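Local coordinates for UBX domain-containing protein 7 (Homo sapiens, PDB 5X3P) that links NEDD8-modified cullin-RING ubiquitin ligases to the segregase VCP/p97, which its UBX domain, the part described here, engages directly, at residues Leu11-Gly16 with Val77-Arg82. The protein carries 1 engineered substitution. Residues are numbered along the deposited sequence; the frame is centred on the assembly and turned at random.
Sequences LRYPDG and VFVQER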
ATOM      1  N   LEU A  11       1.133  -3.756  -6.791  1.00 12.06           N
ATOM      2  CA  LEU A  11       0.196  -2.636  -6.808  1.00 12.35           C
ATOM      3  C   LEU A  11      -0.715  -2.749  -8.029  1.00 13.69           C
ATOM      4  O   LEU A  11      -0.252  -2.924  -9.159  1.00 15.35           O
ATOM      5  CB  LEU A  11       0.942  -1.304  -6.824  1.00 18.31           C
ATOM      6  CG  LEU A  11       2.030  -1.151  -5.771  1.00 18.29           C
ATOM      7  CD1 LEU A  11       2.699   0.209  -5.939  1.00 20.07           C
ATOM      8  CD2 LEU A  11       1.443  -1.297  -4.367  1.00 23.98           C
ATOM      9  N   ARG A  12      -2.021  -2.689  -7.796  1.00 17.75           N
ATOM     10  CA  ARG A  12      -2.993  -2.852  -8.870  1.00 17.48           C
ATOM     11  C   ARG A  12      -3.750  -1.534  -9.013  1.00 20.68           C
ATOM     12  O   ARG A  12      -4.590  -1.208  -8.170  1.00 17.41           O
ATOM     13  CB  ARG A  12      -3.955  -3.987  -8.532  1.00 15.26           C
ATOM     14  CG  ARG A  12      -3.290  -5.345  -8.328  1.00 19.91           C
ATOM     15  CD  ARG A  12      -3.035  -6.042  -9.658  1.00 27.87           C
ATOM     16  NE  ARG A  12      -4.278  -6.196 -10.407  1.00 37.93           N
ATOM     17  CZ  ARG A  12      -5.157  -7.172 -10.202  1.00 42.93           C
ATOM     18  NH1 ARG A  12      -4.931  -8.089  -9.268  1.00 41.82           N
ATOM     19  NH2 ARG A  12      -6.268  -7.231 -10.930  1.00 47.60           N
ATOM     20  N   TYR A  13      -3.417  -0.762 -10.047  1.00 20.10           N
ATOM     21  CA  TYR A  13      -4.029   0.557 -10.258  1.00 19.46           C
ATOM     22  C   TYR A  13      -5.351   0.409 -10.993  1.00 19.28           C
ATOM     23  O   TYR A  13      -5.537  -0.557 -11.740  1.00 26.01           O
ATOM     24  CB  TYR A  13      -3.058   1.477 -11.007  1.00 24.11           C
ATOM     25  CG  TYR A  13      -1.770   1.776 -10.250  1.00 21.01           C
ATOM     26  CD1 TYR A  13      -1.726   2.756  -9.262  1.00 22.77           C
ATOM     27  CD2 TYR A  13      -0.592   1.094 -10.540  1.00 19.77           C
ATOM     28  CE1 TYR A  13      -0.536   3.042  -8.577  1.00 21.86           C
ATOM     29  CE2 TYR A  13       0.594   1.369  -9.867  1.00 20.65           C
ATOM     30  CZ  TYR A  13       0.615   2.340  -8.888  1.00 23.10           C
ATOM     31  OH  TYR A  13       1.796   2.597  -8.226  1.00 24.66           O
ATOM     32  N   PRO A  14      -6.299   1.351 -10.791  1.00 26.65           N
ATOM     33  CA  PRO A  14      -7.636   1.003 -11.281  1.00 25.54           C
ATOM     34  C   PRO A  14      -7.777   1.105 -12.806  1.00 29.55           C
ATOM     35  O   PRO A  14      -8.809   0.686 -13.329  1.00 32.54           O
ATOM     36  CB  PRO A  14      -8.537   2.027 -10.585  1.00 22.17           C
ATOM     37  CG  PRO A  14      -7.678   3.246 -10.482  1.00 24.62           C
ATOM     38  CD  PRO A  14      -6.250   2.726 -10.254  1.00 23.46           C
ATOM     39  N   ASP A  15      -6.778   1.650 -13.498  1.00 30.40           N
ATOM     40  CA  ASP A  15      -6.799   1.655 -14.962  1.00 30.14           C
ATOM     41  C   ASP A  15      -6.321   0.305 -15.528  1.00 30.85           C
ATOM     42  O   ASP A  15      -6.429   0.048 -16.737  1.00 29.31           O
ATOM     43  CB  ASP A  15      -5.981   2.825 -15.530  1.00 34.54           C
ATOM     44  CG  ASP A  15      -4.530   2.823 -15.061  1.00 39.48           C
ATOM     45  OD1 ASP A  15      -4.177   2.010 -14.181  1.00 38.76           O
ATOM     46  OD2 ASP A  15      -3.739   3.644 -15.577  1.00 42.51           O
ATOM     47  N   GLY A  16      -5.819  -0.563 -14.644  1.00 25.43           N
ATOM     48  CA  GLY A  16      -5.349  -1.888 -15.033  1.00 22.32           C
ATOM     49  C   GLY A  16      -3.837  -2.004 -15.077  1.00 18.11           C
ATOM     50  O   GLY A  16      -3.287  -3.080 -15.347  1.00 23.34           O
ATOM     51  N   VAL A  77      -1.910  -4.901  -3.387  1.00 12.96           N
ATOM     52  CA  VAL A  77      -2.546  -3.678  -2.913  1.00 13.19           C
ATOM     53  C   VAL A  77      -3.351  -3.068  -4.053  1.00 14.09           C
ATOM     54  O   VAL A  77      -2.785  -2.713  -5.098  1.00 13.76           O
ATOM     55  CB  VAL A  77      -1.514  -2.643  -2.424  1.00 12.83           C
ATOM     56  CG1 VAL A  77      -2.231  -1.397  -1.880  1.00 15.38           C
ATOM     57  CG2 VAL A  77      -0.616  -3.232  -1.332  1.00 12.56           C
ATOM     58  N   PHE A  78      -4.663  -2.947  -3.852  1.00 14.34           N
ATOM     59  CA  PHE A  78      -5.521  -2.266  -4.818  1.00 15.75           C
ATOM     60  C   PHE A  78      -5.595  -0.778  -4.521  1.00 22.42           C
ATOM     61  O   PHE A  78      -5.859  -0.376  -3.393  1.00 18.35           O
ATOM     62  CB  PHE A  78      -6.917  -2.868  -4.787  1.00 17.76           C
ATOM     63  CG  PHE A  78      -6.947  -4.292  -5.219  1.00 22.89           C
ATOM     64  CD1 PHE A  78      -6.987  -4.609  -6.571  1.00 22.39           C
ATOM     65  CD2 PHE A  78      -6.899  -5.325  -4.287  1.00 26.16           C
ATOM     66  CE1 PHE A  78      -6.994  -5.936  -6.990  1.00 24.68           C
ATOM     67  CE2 PHE A  78      -6.903  -6.659  -4.703  1.00 26.73           C
ATOM     68  CZ  PHE A  78      -6.950  -6.962  -6.049  1.00 24.19           C
ATOM     69  N   VAL A  79      -5.357   0.035  -5.539  1.00 21.22           N
ATOM     70  CA  VAL A  79      -5.558   1.468  -5.422  1.00 22.10           C
ATOM     71  C   VAL A  79      -6.996   1.760  -5.858  1.00 22.13           C
ATOM     72  O   VAL A  79      -7.360   1.521  -7.008  1.00 23.56           O
ATOM     73  CB  VAL A  79      -4.535   2.240  -6.285  1.00 17.89           C
ATOM     74  CG1 VAL A  79      -4.697   3.739  -6.116  1.00 17.13           C
ATOM     75  CG2 VAL A  79      -3.127   1.821  -5.920  1.00 15.26           C
ATOM     76  N   GLN A  80      -7.817   2.247  -4.926  1.00 15.61           N
ATOM     77  CA  GLN A  80      -9.239   2.492  -5.188  1.00 19.09           C
ATOM     78  C   GLN A  80      -9.545   3.959  -5.025  1.00 20.63           C
ATOM     79  O   GLN A  80      -8.920   4.637  -4.213  1.00 17.94           O
ATOM     80  CB  GLN A  80     -10.108   1.743  -4.185  1.00 23.54           C
ATOM     81  CG  GLN A  80     -10.229   0.269  -4.419  1.00 34.83           C
ATOM     82  CD  GLN A  80     -11.153  -0.379  -3.416  1.00 41.60           C
ATOM     83  OE1 GLN A  80     -11.896   0.301  -2.698  1.00 41.24           O
ATOM     84  NE2 GLN A  80     -11.114  -1.702  -3.355  1.00 48.83           N
ATOM     85  N   GLU A  81     -10.542   4.436  -5.760  1.00 18.66           N
ATOM     86  CA  GLU A  81     -11.025   5.798  -5.580  1.00 21.75           C
ATOM     87  C   GLU A  81     -11.876   5.824  -4.308  1.00 24.50           C
ATOM     88  O   GLU A  81     -12.682   4.901  -4.077  1.00 22.22           O
ATOM     89  CB  GLU A  81     -11.869   6.207  -6.792  1.00 23.68           C
ATOM     90  CG  GLU A  81     -12.076   7.702  -6.950  1.00 34.42           C
ATOM     91  CD  GLU A  81     -12.817   8.055  -8.236  1.00 35.99           C
ATOM     92  OE1 GLU A  81     -13.976   8.511  -8.145  1.00 37.93           O
ATOM     93  OE2 GLU A  81     -12.237   7.864  -9.327  1.00 39.79           O
ATOM     94  N   ARG A  82     -11.697   6.846  -3.467  1.00 17.94           N
ATOM     95  CA  ARG A  82     -12.497   6.939  -2.236  1.00 21.29           C
ATOM     96  C   ARG A  82     -13.989   7.121  -2.539  1.00 28.42           C
ATOM     97  O   ARG A  82     -14.369   7.552  -3.636  1.00 25.89           O
ATOM     98  CB  ARG A  82     -11.978   8.056  -1.317  1.00 21.55           C
ATOM     99  CG  ARG A  82     -10.538   7.832  -0.858  1.00 17.39           C
ATOM    100  CD  ARG A  82     -10.055   8.945   0.056  1.00 18.74           C
ATOM    101  NE  ARG A  82      -8.684   8.698   0.512  1.00 16.60           N
ATOM    102  CZ  ARG A  82      -8.369   8.027   1.609  1.00 18.25           C
ATOM    103  NH1 ARG A  82      -9.334   7.530   2.367  1.00 19.36           N
ATOM    104  NH2 ARG A  82      -7.093   7.842   1.935  1.00 17.55           N
TER
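Leu11 lays its CD2 methyl alongside Val77, 3.8 Å from Val77 CB, the two side chains pointing the same way into the buried face of the sheet. With CG anti to the carbonyl carbon and beside the backbone N (chi1 -50°), Leu11 turns its CD2 branch to Val77. Arg12 then bonds through both backbone groups. Its N donates to Val77 O (2.8 Å), and its O accepts from Val79 N (3.0 Å), the staggered pattern of parallel strands. On the other face of the sheet its side chain runs along Phe78: Arg12 CB lies 3.7 Å from Phe78 CD1, and bends at chi2 and chi3 fold the chain back until Phe78 CE1 sits over one guanidinium face, 3.7 Å above the plane and toward the rim of the group. Guanidinium and ring stand 61° apart, a slanted contact rather than a flat stack. Replacing Arg12 by alanine takes away CG and the guanidinium, which would probably leave CE1 and CZ of Phe78 without their neighbours across the strands. Beyond the paired strands, Tyr13 returns to the buried face, where Tyr13 CD1 meets Val79 CG2 at 3.7 Å, while its hydroxyl hydrogen-bonds Glu19. Pro14 brings CD to 3.6 Å from Val79 O as the chain enters the type I turn, closed by Gly16 N on Tyr13 O. The pairing joins strands 6-12 and 74-81, the central parallel pair of the ubiquitin-like beta-grasp fold; helix 29-38 packs on Leu11, Tyr13 and Val79, with strands 18-24 and 46-50 flanking the pair.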